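Local coordinates for 4-amino-4-deoxychorismate lyase (PDB 3LUL), which is a pyridoxal phosphate-bearing enzyme of the class IV aminotransferase family, with two subunits in its assembly, at residues P15-G18 with R22-L25; M45-L50 with F61-D66; F69-Q74 with L108-F113; W129-A134 with Y145-I150; L164-N167 with H171-E174. One frame throughout, in Å; residues are numbered along the deposited sequence.

Interaction 1: P15-G18 with R22-L25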
# COMPACT_ATOMS: atom_id res chain seq x y z
N PRO B 15 14.57 14.55 11.06
CA PRO B 15 13.15 14.91 10.95
C PRO B 15 12.27 13.69 10.70
O PRO B 15 12.75 12.69 10.14
CB PRO B 15 13.12 15.85 9.74
CG PRO B 15 14.25 15.44 8.91
CD PRO B 15 15.31 14.87 9.83
N SER B 16 11.00 13.77 11.10
CA SER B 16 9.99 12.81 10.66
C SER B 16 8.64 13.48 10.44
O SER B 16 8.49 14.67 10.64
CB SER B 16 9.85 11.66 11.65
OG SER B 16 9.23 10.51 11.05
N PHE B 17 7.65 12.67 10.05
CA PHE B 17 6.30 13.13 9.76
C PHE B 17 5.42 13.01 11.00
O PHE B 17 5.56 12.07 11.77
CB PHE B 17 5.71 12.31 8.63
CG PHE B 17 6.52 12.36 7.35
CD1 PHE B 17 6.49 13.49 6.54
CD2 PHE B 17 7.29 11.26 6.94
CE1 PHE B 17 7.22 13.53 5.36
CE2 PHE B 17 7.99 11.29 5.76
CZ PHE B 17 7.97 12.43 4.97
N GLY B 18 4.51 13.96 11.20
CA GLY B 18 3.67 13.99 12.40
C GLY B 18 2.54 12.98 12.23
O GLY B 18 2.24 12.55 11.11
N ARG B 22 -1.02 12.49 6.21
CA ARG B 22 -1.74 11.50 5.41
C ARG B 22 -0.83 10.36 4.90
O ARG B 22 -1.33 9.34 4.43
CB ARG B 22 -2.51 12.18 4.26
CG ARG B 22 -3.60 13.11 4.75
CD ARG B 22 -4.33 13.79 3.62
NE ARG B 22 -4.70 12.86 2.55
CZ ARG B 22 -5.75 12.03 2.59
NH1 ARG B 22 -6.58 11.97 3.63
NH2 ARG B 22 -5.99 11.25 1.56
N ILE B 23 0.50 10.50 5.04
CA ILE B 23 1.42 9.41 4.74
C ILE B 23 1.07 8.15 5.52
O ILE B 23 1.33 7.05 5.05
CB ILE B 23 2.92 9.83 4.91
CG1 ILE B 23 3.88 8.80 4.30
CG2 ILE B 23 3.32 10.04 6.37
CD1 ILE B 23 5.30 9.36 4.08
N PHE B 24 0.44 8.29 6.71
CA PHE B 24 -0.03 7.12 7.48
C PHE B 24 -1.25 6.37 6.94
O PHE B 24 -1.60 5.33 7.46
CB PHE B 24 -0.18 7.52 8.97
CG PHE B 24 1.15 7.86 9.61
CD1 PHE B 24 2.07 6.87 9.84
CD2 PHE B 24 1.52 9.14 9.86
CE1 PHE B 24 3.32 7.16 10.40
CE2 PHE B 24 2.76 9.44 10.44
CZ PHE B 24 3.66 8.44 10.68
N LEU B 25 -1.90 6.93 5.90
CA LEU B 25 -2.95 6.29 5.13
C LEU B 25 -2.39 5.76 3.80
O LEU B 25 -3.12 5.17 2.96
CB LEU B 25 -4.06 7.33 4.85
CG LEU B 25 -4.66 8.12 6.01
CD1 LEU B 25 -5.73 9.11 5.56
CD2 LEU B 25 -5.23 7.14 7.00
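The carbonyl oxygen of Phe-17 accepts a hydrogen bond from Ser-16 OG of the second subunit, while the edge of Phe-24 in its own chain only comes near, Phe-24 CE2 lying 4.1 Å from Phe-17 O. The setting is the long loop that leads into strand 28-36 of a class IV aminotransferase fold, where the extended run 15-18 faces a 3-10 turn, 22-25, closed by a backbone bond from Leu-25 N to Arg-22 O. Between the two runs no hydrogen bond forms, and the joint is made mainly by side chains. Ile-23 places CD1 over one face of the Phe-17 ring, a CH-pi contact with CD1 4.2 Å from the ring centroid. Its CG1 branch is anti to the backbone N (chi1 -167°), and this brings CD1 onto the phenyl while CG2 rests at 4.0 Å from Phe-17 CB. The same CG2 also lies above the rim of the Phe-24 ring, so that one isoleucine touches two aromatic residues. Both phenylalanines belong to the dimer interface, for Phe-24 meets Phe-17 and Phe-24 of the second subunit. Phe-17 also packs on strands 84-91 and 106-113. At the edge of the Phe-24 ring, in its plane, Gly-18 O comes to 3.2 Å from CE2.

Interaction 2: M45-L50 with F61-D66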
# COMPACT_ATOMS: atom_id res chain seq x y z
N MSE B 45 15.69 13.53 -13.64
CA MSE B 45 14.69 12.51 -13.92
C MSE B 45 13.91 12.07 -12.69
O MSE B 45 12.71 11.78 -12.78
CB MSE B 45 15.31 11.31 -14.69
CG MSE B 45 15.74 11.69 -16.09
SE MSE B 45 16.63 10.20 -16.98
CE MSE B 45 15.01 9.32 -17.47
N HIS B 46 14.58 12.02 -11.53
CA HIS B 46 13.91 11.73 -10.26
C HIS B 46 12.91 12.83 -9.88
O HIS B 46 11.80 12.54 -9.46
CB HIS B 46 14.95 11.56 -9.16
CG HIS B 46 15.71 10.28 -9.26
ND1 HIS B 46 15.14 9.06 -8.98
CD2 HIS B 46 17.00 10.03 -9.60
CE1 HIS B 46 16.03 8.10 -9.18
NE2 HIS B 46 17.18 8.66 -9.53
N TRP B 47 13.32 14.08 -10.02
CA TRP B 47 12.40 15.22 -9.77
C TRP B 47 11.18 15.18 -10.68
O TRP B 47 10.05 15.45 -10.28
CB TRP B 47 13.20 16.52 -9.97
CG TRP B 47 12.45 17.80 -9.83
CD1 TRP B 47 12.15 18.46 -8.66
CD2 TRP B 47 11.89 18.56 -10.89
NE1 TRP B 47 11.46 19.62 -8.95
CE2 TRP B 47 11.28 19.70 -10.31
CE3 TRP B 47 11.85 18.41 -12.28
CZ2 TRP B 47 10.63 20.66 -11.07
CZ3 TRP B 47 11.20 19.36 -13.04
CH2 TRP B 47 10.61 20.48 -12.43
N GLU B 48 11.42 14.88 -11.95
CA GLU B 48 10.35 14.85 -12.95
C GLU B 48 9.31 13.80 -12.59
O GLU B 48 8.12 14.04 -12.64
CB GLU B 48 10.95 14.53 -14.32
CG GLU B 48 9.97 14.34 -15.45
CD GLU B 48 10.66 13.94 -16.77
OE1 GLU B 48 11.63 13.13 -16.77
OE2 GLU B 48 10.23 14.46 -17.81
N ARG B 49 9.79 12.60 -12.30
CA ARG B 49 8.90 11.49 -12.00
C ARG B 49 8.12 11.77 -10.72
O ARG B 49 6.92 11.58 -10.65
CB ARG B 49 9.68 10.18 -11.85
CG ARG B 49 8.76 9.00 -11.55
CD ARG B 49 9.45 7.67 -11.71
NE ARG B 49 10.51 7.49 -10.72
CZ ARG B 49 11.37 6.47 -10.73
NH1 ARG B 49 11.23 5.48 -11.63
NH2 ARG B 49 12.32 6.39 -9.83
N LEU B 50 8.82 12.25 -9.70
CA LEU B 50 8.15 12.56 -8.40
C LEU B 50 7.07 13.59 -8.62
O LEU B 50 5.96 13.42 -8.11
CB LEU B 50 9.16 12.99 -7.33
CG LEU B 50 8.64 13.38 -5.94
CD1 LEU B 50 7.76 12.28 -5.38
CD2 LEU B 50 9.84 13.71 -5.03
N PHE B 61 3.59 19.76 -5.27
CA PHE B 61 5.01 19.60 -5.37
C PHE B 61 5.60 20.90 -5.90
O PHE B 61 6.03 20.97 -7.05
CB PHE B 61 5.35 18.41 -6.27
CG PHE B 61 6.81 17.98 -6.23
CD1 PHE B 61 7.40 17.57 -5.06
CD2 PHE B 61 7.58 17.96 -7.39
CE1 PHE B 61 8.74 17.15 -5.02
CE2 PHE B 61 8.92 17.57 -7.37
CZ PHE B 61 9.50 17.14 -6.20
N GLU B 62 5.59 21.94 -5.06
CA GLU B 62 5.99 23.28 -5.45
C GLU B 62 7.41 23.47 -4.94
O GLU B 62 7.67 24.25 -4.01
CB GLU B 62 5.07 24.34 -4.82
CG GLU B 62 3.66 24.36 -5.38
CD GLU B 62 3.59 24.83 -6.80
OE1 GLU B 62 4.52 25.54 -7.25
OE2 GLU B 62 2.58 24.50 -7.46
N ILE B 63 8.33 22.71 -5.53
CA ILE B 63 9.76 22.86 -5.29
C ILE B 63 10.40 22.86 -6.67
O ILE B 63 10.18 21.94 -7.46
CB ILE B 63 10.32 21.78 -4.37
CG1 ILE B 63 11.84 21.97 -4.17
CG2 ILE B 63 10.03 20.37 -4.87
CD1 ILE B 63 12.42 21.07 -3.03
N SER B 64 11.18 23.89 -6.97
CA SER B 64 11.79 24.00 -8.29
C SER B 64 12.88 22.95 -8.42
O SER B 64 13.38 22.42 -7.41
CB SER B 64 12.35 25.41 -8.50
OG SER B 64 13.47 25.61 -7.65
N PHE B 65 13.27 22.62 -9.65
CA PHE B 65 14.37 21.69 -9.83
C PHE B 65 15.66 22.19 -9.15
O PHE B 65 16.38 21.42 -8.54
CB PHE B 65 14.66 21.39 -11.31
CG PHE B 65 15.89 20.58 -11.50
CD1 PHE B 65 15.92 19.25 -11.06
CD2 PHE B 65 17.05 21.15 -12.02
CE1 PHE B 65 17.07 18.50 -11.18
CE2 PHE B 65 18.21 20.39 -12.15
CZ PHE B 65 18.23 19.06 -11.71
N ASP B 66 15.96 23.47 -9.34
CA ASP B 66 17.19 24.03 -8.76
C ASP B 66 17.19 23.88 -7.23
O ASP B 66 18.23 23.57 -6.65
CB ASP B 66 17.38 25.47 -9.19
CG ASP B 66 17.74 25.60 -10.67
OD1 ASP B 66 18.22 24.62 -11.28
OD2 ASP B 66 17.56 26.70 -11.23
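Trp-47 meets Phe-61, Ile-63 and Phe-65 with a single side chain, tying its helix to the connection that follows. Its CG is anti to the backbone N (chi1 177°), which sends the indole out from helix 43-57 to the segment 61-66. Starting at the root, Trp-47 CB lies 4.0 Å from Phe-65 CD1, and CG meets the same atom. There the edge of the Phe-65 phenyl faces the five-membered ring, a T-shaped pair with planes at 71°. Further out, Trp-47 CD1 touches Phe-61 CE2 at 3.6 Å, the second aromatic of the cluster. The indole nitrogen follows: NE1 donates to Ile-63 O over 3.0 Å, with the acceptor in the ring plane although NE1 itself is tilted out of the carbonyl plane by 32°. This bond fixes the rotation of the indole. Over one face, Phe-65 CA makes a CH-pi contact 3.8 Å from the centroid of the five-membered ring. One turn along the helix, Leu-50 CG lies over a face of Phe-61 in a CH-pi contact, and the closest touch is Leu-50 CD2 to Phe-61 CE1 at 3.6 Å. Ser-64 caps the helix that begins at Phe-65, bonding through OG to Asp-67 N. The cluster thus lies near the surface, between helix 43-57 and the start of helix 65-78, whose Trp-68 also meets Trp-47, while Leu-50 packs inward on strand 28-36.

Interaction 3: F69-Q74 with L108-F113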
# COMPACT_ATOMS: atom_id res chain seq x y z
N PHE B 69 17.70 20.21 -6.37
CA PHE B 69 19.10 19.84 -6.54
C PHE B 69 19.94 20.39 -5.39
O PHE B 69 20.73 19.66 -4.80
CB PHE B 69 19.62 20.32 -7.91
CG PHE B 69 20.99 19.78 -8.26
CD1 PHE B 69 21.12 18.58 -8.96
CD2 PHE B 69 22.13 20.50 -7.92
CE1 PHE B 69 22.38 18.08 -9.30
CE2 PHE B 69 23.41 20.01 -8.26
CZ PHE B 69 23.52 18.81 -8.96
N GLU B 70 19.73 21.65 -5.04
CA GLU B 70 20.45 22.31 -3.91
C GLU B 70 20.23 21.56 -2.59
O GLU B 70 21.18 21.40 -1.81
CB GLU B 70 20.02 23.78 -3.77
CG GLU B 70 20.45 24.53 -2.46
CD GLU B 70 21.96 24.59 -2.21
OE1 GLU B 70 22.74 23.99 -2.99
OE2 GLU B 70 22.37 25.23 -1.20
N HIS B 71 19.01 21.12 -2.35
CA HIS B 71 18.72 20.28 -1.16
C HIS B 71 19.48 18.98 -1.15
O HIS B 71 20.00 18.58 -0.11
CB HIS B 71 17.24 20.02 -0.99
CG HIS B 71 16.53 21.11 -0.27
ND1 HIS B 71 15.69 21.99 -0.92
CD2 HIS B 71 16.54 21.47 1.03
CE1 HIS B 71 15.19 22.84 -0.03
NE2 HIS B 71 15.69 22.54 1.15
N LEU B 72 19.58 18.32 -2.31
CA LEU B 72 20.35 17.08 -2.43
C LEU B 72 21.82 17.34 -2.13
O LEU B 72 22.44 16.60 -1.35
CB LEU B 72 20.21 16.43 -3.81
CG LEU B 72 18.79 16.03 -4.28
CD1 LEU B 72 18.80 15.58 -5.77
CD2 LEU B 72 18.24 14.92 -3.37
N ILE B 73 22.36 18.42 -2.70
CA ILE B 73 23.78 18.75 -2.50
C ILE B 73 24.04 19.05 -1.03
O ILE B 73 25.03 18.58 -0.48
CB ILE B 73 24.25 19.91 -3.40
CG1 ILE B 73 24.20 19.51 -4.88
CG2 ILE B 73 25.70 20.35 -3.03
CD1 ILE B 73 25.05 18.33 -5.28
N GLN B 74 23.13 19.78 -0.38
CA GLN B 74 23.36 20.16 1.02
C GLN B 74 23.33 18.96 1.95
O GLN B 74 24.07 18.93 2.92
CB GLN B 74 22.38 21.25 1.50
CG GLN B 74 22.67 22.67 0.93
CD GLN B 74 24.15 23.14 1.04
OE1 GLN B 74 24.77 23.51 0.04
NE2 GLN B 74 24.71 23.11 2.25
N LEU B 108 8.35 17.24 2.55
CA LEU B 108 9.40 16.51 1.90
C LEU B 108 10.51 16.29 2.91
O LEU B 108 10.90 17.24 3.64
CB LEU B 108 9.86 17.34 0.72
CG LEU B 108 10.80 16.81 -0.33
CD1 LEU B 108 10.38 15.42 -0.88
CD2 LEU B 108 10.88 17.86 -1.43
N ILE B 109 11.00 15.05 3.01
CA ILE B 109 12.17 14.71 3.83
C ILE B 109 13.23 14.02 2.95
O ILE B 109 12.91 13.17 2.13
CB ILE B 109 11.80 13.83 5.04
CG1 ILE B 109 10.95 14.65 6.03
CG2 ILE B 109 13.07 13.23 5.75
CD1 ILE B 109 10.45 13.83 7.26
N PHE B 110 14.48 14.44 3.13
CA PHE B 110 15.63 13.77 2.50
C PHE B 110 16.50 13.07 3.53
O PHE B 110 16.78 13.61 4.60
CB PHE B 110 16.52 14.77 1.78
CG PHE B 110 15.82 15.56 0.73
CD1 PHE B 110 15.79 15.08 -0.59
CD2 PHE B 110 15.22 16.79 1.02
CE1 PHE B 110 15.17 15.82 -1.59
CE2 PHE B 110 14.60 17.52 0.03
CZ PHE B 110 14.58 17.05 -1.28
N GLN B 111 16.91 11.85 3.20
CA GLN B 111 17.80 11.06 4.06
C GLN B 111 18.87 10.38 3.22
O GLN B 111 18.57 9.83 2.17
CB GLN B 111 17.01 9.98 4.78
CG GLN B 111 16.12 10.54 5.89
CD GLN B 111 16.91 11.09 7.09
OE1 GLN B 111 16.89 12.30 7.38
NE2 GLN B 111 17.59 10.20 7.80
N THR B 112 20.11 10.43 3.70
CA THR B 112 21.22 9.79 3.03
C THR B 112 21.45 8.43 3.66
O THR B 112 21.05 8.14 4.81
CB THR B 112 22.54 10.59 3.10
OG1 THR B 112 23.00 10.69 4.46
CG2 THR B 112 22.37 11.96 2.54
N PHE B 113 22.14 7.59 2.91
CA PHE B 113 22.58 6.29 3.42
C PHE B 113 23.74 5.79 2.61
O PHE B 113 23.99 6.21 1.47
CB PHE B 113 21.43 5.28 3.40
CG PHE B 113 20.77 5.13 2.06
CD1 PHE B 113 19.74 5.98 1.68
CD2 PHE B 113 21.18 4.13 1.18
CE1 PHE B 113 19.11 5.84 0.43
CE2 PHE B 113 20.55 3.97 -0.07
CZ PHE B 113 19.52 4.82 -0.45
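The rings of His-71 and Phe-110 run nearly parallel, with planes 10° apart, yet they are slid so far that they barely overlap; the centroids stand 5.8 Å from each other, and this is not a true stack. The phenyl is met obliquely instead, by aliphatic carbon at two places. His-71 CB lies 3.8 Å from Phe-110 CE2. Across the ring, Leu-72 CD2 touches Phe-110 CE1 at 3.7 Å and is as near to CD1. Both visitors come from the same side of the ring plane, the side of helix 65-78. Phe-110 is turned up to them from strand 106-113 with CG anti to its carbonyl carbon (chi1 -58°), and the helix side chains cross it at about a right angle. This is helix-on-sheet packing in the five-stranded sheet of the fold, and Val-6 and Ala-88 of flanking strands also touch the phenyl. His-71 ND1 makes a weak hydrogen bond with Asp-67 O of its own helix, and Lys-75 NZ, just beyond 69-74, makes another weak one with Phe-110 O. Between 69-74 and 108-113 themselves no hydrogen bond passes, so their contact is apolar: the CB of His-71 and the CD2 methyl of Leu-72 pack against one phenyl ring.

Interaction 4: W129-A134 with Y145-I150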
# COMPACT_ATOMS: atom_id res chain seq x y z
N TRP B 129 0.01 -14.59 -6.65
CA TRP B 129 -1.06 -13.61 -6.86
C TRP B 129 -0.70 -12.67 -8.04
O TRP B 129 0.49 -12.37 -8.29
CB TRP B 129 -1.40 -12.86 -5.57
CG TRP B 129 -0.37 -11.89 -5.08
CD1 TRP B 129 -0.19 -10.61 -5.50
CD2 TRP B 129 0.57 -12.10 -4.01
NE1 TRP B 129 0.82 -10.03 -4.79
CE2 TRP B 129 1.28 -10.91 -3.85
CE3 TRP B 129 0.86 -13.17 -3.17
CZ2 TRP B 129 2.30 -10.76 -2.89
CZ3 TRP B 129 1.90 -13.00 -2.20
CH2 TRP B 129 2.59 -11.82 -2.09
N LEU B 130 -1.74 -12.24 -8.77
CA LEU B 130 -1.58 -11.41 -9.97
C LEU B 130 -2.02 -9.96 -9.74
O LEU B 130 -2.87 -9.70 -8.90
CB LEU B 130 -2.34 -12.03 -11.13
CG LEU B 130 -2.01 -13.52 -11.44
CD1 LEU B 130 -2.89 -14.04 -12.62
CD2 LEU B 130 -0.54 -13.78 -11.72
N ARG B 131 -1.47 -9.06 -10.55
CA ARG B 131 -1.80 -7.63 -10.52
C ARG B 131 -2.59 -7.24 -11.75
O ARG B 131 -2.26 -7.63 -12.86
CB ARG B 131 -0.53 -6.77 -10.46
CG ARG B 131 0.26 -6.95 -9.22
CD ARG B 131 1.66 -6.29 -9.27
NE ARG B 131 2.25 -6.35 -7.94
CZ ARG B 131 3.45 -5.84 -7.66
NH1 ARG B 131 4.16 -5.25 -8.61
NH2 ARG B 131 3.93 -5.90 -6.42
N ASP B 132 -3.63 -6.43 -11.57
CA ASP B 132 -4.34 -5.83 -12.69
C ASP B 132 -3.48 -4.69 -13.22
O ASP B 132 -3.16 -3.76 -12.50
CB ASP B 132 -5.70 -5.29 -12.26
CG ASP B 132 -6.63 -5.00 -13.43
OD1 ASP B 132 -6.12 -4.70 -14.53
OD2 ASP B 132 -7.86 -5.08 -13.25
N LYS B 133 -3.13 -4.74 -14.50
CA LYS B 133 -2.37 -3.66 -15.12
C LYS B 133 -3.10 -2.30 -15.04
O LYS B 133 -2.48 -1.23 -15.14
CB LYS B 133 -2.07 -4.04 -16.59
CG LYS B 133 -3.27 -3.95 -17.51
CD LYS B 133 -2.93 -4.42 -18.93
CE LYS B 133 -4.05 -4.10 -19.89
NZ LYS B 133 -3.96 -4.98 -21.09
N ALA B 134 -4.42 -2.33 -14.80
CA ALA B 134 -5.24 -1.12 -14.66
C ALA B 134 -5.21 -0.49 -13.26
O ALA B 134 -5.78 0.57 -13.05
CB ALA B 134 -6.69 -1.40 -15.10
N TYR B 145 4.36 -0.27 0.14
CA TYR B 145 5.21 -1.39 -0.27
C TYR B 145 5.02 -2.68 0.52
O TYR B 145 5.82 -3.60 0.39
CB TYR B 145 6.70 -0.97 -0.35
CG TYR B 145 7.07 -0.51 -1.80
CD1 TYR B 145 6.26 0.39 -2.48
CD2 TYR B 145 8.20 -1.00 -2.46
CE1 TYR B 145 6.55 0.83 -3.81
CE2 TYR B 145 8.51 -0.58 -3.80
CZ TYR B 145 7.68 0.34 -4.46
OH TYR B 145 7.91 0.78 -5.76
N LEU B 146 3.98 -2.78 1.35
CA LEU B 146 3.79 -4.03 2.10
C LEU B 146 3.71 -5.27 1.21
O LEU B 146 4.25 -6.34 1.57
CB LEU B 146 2.59 -3.96 3.03
CG LEU B 146 2.38 -5.09 4.03
CD1 LEU B 146 3.63 -5.46 4.90
CD2 LEU B 146 1.15 -4.75 4.93
N GLU B 147 3.03 -5.13 0.07
CA GLU B 147 2.91 -6.22 -0.88
C GLU B 147 4.30 -6.75 -1.28
O GLU B 147 4.54 -7.98 -1.31
CB GLU B 147 2.11 -5.80 -2.10
CG GLU B 147 1.83 -6.95 -3.04
CD GLU B 147 1.13 -6.53 -4.32
OE1 GLU B 147 0.32 -5.58 -4.32
OE2 GLU B 147 1.40 -7.22 -5.31
N ALA B 148 5.18 -5.80 -1.60
CA ALA B 148 6.56 -6.08 -1.95
C ALA B 148 7.32 -6.72 -0.81
O ALA B 148 8.08 -7.66 -1.01
CB ALA B 148 7.29 -4.81 -2.43
N ILE B 149 7.12 -6.21 0.39
CA ILE B 149 7.75 -6.78 1.59
C ILE B 149 7.34 -8.23 1.79
O ILE B 149 8.19 -9.10 1.98
CB ILE B 149 7.40 -5.93 2.87
CG1 ILE B 149 8.08 -4.56 2.77
CG2 ILE B 149 7.84 -6.68 4.15
CD1 ILE B 149 7.57 -3.57 3.80
N ILE B 150 6.04 -8.51 1.73
CA ILE B 150 5.55 -9.88 1.92
C ILE B 150 6.16 -10.83 0.84
O ILE B 150 6.66 -11.91 1.16
CB ILE B 150 3.99 -9.91 1.90
CG1 ILE B 150 3.41 -9.14 3.11
CG2 ILE B 150 3.47 -11.39 1.84
CD1 ILE B 150 1.90 -8.96 3.03
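Glu-147 OE2 sits between two donors from the segment 129-134, Trp-129 NE1 and Arg-131 NE, each 2.9 Å away, and they reach it from opposite faces of the carboxylate plane. The indole N-H points at the oxygen almost straight (166°), with OE2 in the ring plane. Arg-131 offers the edge of its guanidinium, whose plane stands 80° from the carboxylate; NE makes the main bond of this salt bridge and NH2 adds a weak one to OE2 at 3.1 Å. Both donors meet OE2 from above or below its plane, so the arrangement differs from the flat, two-pronged Arg-Glu pair. The glutamate chain is extended beyond CG, slides past the indole in the opposite direction, and leaves its CG 3.8 Å from Trp-129 CZ2. At the far end of the indole, Trp-129 CH2 lies 4.1 Å from Ile-150 CG2. The other carboxylate oxygen, OE1, bonds to Tyr-138 OH. The chain then leaves through an Asx turn, Ala-134 N bonding to Asp-132 OD1, while Leu-130 N bonds to Asp-132 OD2 of the second subunit. The site thus joins the end of strand 122-131 to the first turn of helix 146-157, with Phe-165 of strand 162-167 in cation-pi contact with Arg-131.

Interaction 5: L164-N167 with H171-E174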
# COMPACT_ATOMS: atom_id res chain seq x y z
N LEU B 164 9.28 -11.99 -8.37
CA LEU B 164 8.84 -11.51 -9.66
C LEU B 164 7.31 -11.59 -9.77
O LEU B 164 6.69 -12.65 -9.52
CB LEU B 164 9.48 -12.33 -10.76
CG LEU B 164 9.26 -11.87 -12.19
CD1 LEU B 164 9.93 -10.51 -12.48
CD2 LEU B 164 9.83 -12.97 -13.14
N PHE B 165 6.70 -10.46 -10.11
CA PHE B 165 5.26 -10.35 -10.29
C PHE B 165 4.81 -10.43 -11.76
O PHE B 165 5.51 -9.97 -12.69
CB PHE B 165 4.74 -9.04 -9.71
CG PHE B 165 5.10 -8.84 -8.27
CD1 PHE B 165 4.29 -9.35 -7.26
CD2 PHE B 165 6.24 -8.16 -7.93
CE1 PHE B 165 4.59 -9.16 -5.91
CE2 PHE B 165 6.57 -7.97 -6.56
CZ PHE B 165 5.74 -8.48 -5.55
N PHE B 166 3.62 -10.98 -11.91
CA PHE B 166 2.89 -11.10 -13.14
C PHE B 166 1.53 -10.37 -13.06
O PHE B 166 0.95 -10.19 -11.96
CB PHE B 166 2.69 -12.56 -13.46
CG PHE B 166 3.99 -13.29 -13.80
CD1 PHE B 166 4.87 -13.67 -12.79
CD2 PHE B 166 4.31 -13.58 -15.12
CE1 PHE B 166 6.11 -14.31 -13.12
CE2 PHE B 166 5.52 -14.23 -15.43
CZ PHE B 166 6.40 -14.59 -14.43
N ASN B 167 1.05 -9.91 -14.21
CA ASN B 167 -0.26 -9.29 -14.29
C ASN B 167 -1.34 -10.35 -14.56
O ASN B 167 -1.02 -11.54 -14.73
CB ASN B 167 -0.33 -8.07 -15.25
CG ASN B 167 -0.15 -8.42 -16.71
OD1 ASN B 167 -0.41 -9.54 -17.14
ND2 ASN B 167 0.26 -7.42 -17.51
N HIS B 171 1.38 -11.84 -17.95
CA HIS B 171 2.60 -11.23 -18.48
C HIS B 171 3.44 -10.71 -17.31
O HIS B 171 2.91 -10.20 -16.32
CB HIS B 171 2.27 -10.12 -19.47
CG HIS B 171 1.58 -10.60 -20.70
ND1 HIS B 171 0.52 -9.91 -21.27
CD2 HIS B 171 1.76 -11.70 -21.47
CE1 HIS B 171 0.10 -10.56 -22.33
NE2 HIS B 171 0.83 -11.65 -22.48
N VAL B 172 4.75 -10.89 -17.43
CA VAL B 172 5.75 -10.41 -16.47
C VAL B 172 5.66 -8.89 -16.30
O VAL B 172 5.49 -8.18 -17.29
CB VAL B 172 7.19 -10.70 -16.98
CG1 VAL B 172 8.24 -10.33 -15.91
CG2 VAL B 172 7.35 -12.15 -17.42
N THR B 173 5.79 -8.39 -15.08
CA THR B 173 5.88 -6.95 -14.85
C THR B 173 7.30 -6.60 -14.34
O THR B 173 8.15 -6.20 -15.13
CB THR B 173 4.75 -6.41 -13.95
OG1 THR B 173 4.78 -7.02 -12.62
CG2 THR B 173 3.44 -6.70 -14.63
N GLU B 174 7.55 -6.81 -13.06
CA GLU B 174 8.79 -6.35 -12.41
C GLU B 174 8.98 -7.12 -11.13
O GLU B 174 8.12 -7.91 -10.75
CB GLU B 174 8.65 -4.86 -12.10
CG GLU B 174 7.51 -4.58 -11.17
CD GLU B 174 7.09 -3.12 -11.12
OE1 GLU B 174 7.74 -2.28 -11.77
OE2 GLU B 174 6.15 -2.84 -10.36
O HOH W 1 -0.22 -7.40 -20.30
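Backbone bonds make the firm part of the contact between 164-167 and 171-174. Asn-167 N donates to His-171 O over 2.8 Å, Thr-173 N to Phe-165 O over 2.9 Å, and Phe-165 N to Glu-174 O over 3.0 Å. Between the first two, Phe-166 and Val-172 form a non-hydrogen-bonded antiparallel pair, in which Phe-166 CA also makes a CA-H...O contact with His-171 O. Their side chains share a face of the sheet with Leu-164; Val-172 has two conformers, so the closeness of its methyls to Leu-164 and to the Phe-166 ring is doubtful in detail. Ile-227 of helix 224-228 covers this face.

The two strands are the arms of a beta hairpin, and the bonding pattern is consistent with a beta bulge: Phe-165 faces both Thr-173 and Glu-174, receiving a bond from the first and giving one to the second, and Thr-173 departs from strand geometry (psi -81°). Beyond it, Glu-174 OE1 bonds to Leu-198 N and, weakly, to N1 of the modified residue LLP at position 141.

At the turn end the contact becomes more polar, and at the partly exposed His-171 it takes in a water. Asn-167 CG stands between its backbone N and carbonyl carbon (chi1 67°), folding the amide over the turn, where OD1 accepts from Glu-169 N and from His-171 N at 3.0 Å, the latter donor 47° above the carbonyl plane. Asn-167 ND2 bonds to Asp-195 O and to a water at 2.8 Å; the same water lies 2.8 Å from His-171 ND1, at the edge of the imidazole.

In the fold
The five contacts fall into two groups. Interactions 2 and 3 share helix 65-78, with centres 12 Å apart, and touch where Ile-63 CD1 meets Leu-108 CD2 at 3.9 Å. Interaction 1 touches interaction 3 from the other face of the sheet, through Ile-109 CD1 against Phe-17 CZ. Interactions 4 and 5, centres 9 Å apart, meet at neighbouring strands of the larger sheet, where Arg-131 N and Phe-166 O are 3.0 Å apart. Interactions 2 and 5 sit on opposite sides of the chain's centre, with centres 28 Å apart, yet residues of interactions 2, 4 and 5 reach the modified residue LLP at position 141, Arg-49 and Tyr-145 by hydrogen bonds and Glu-174 by a weak one. Interactions 1, 3 and 4 touch the second subunit.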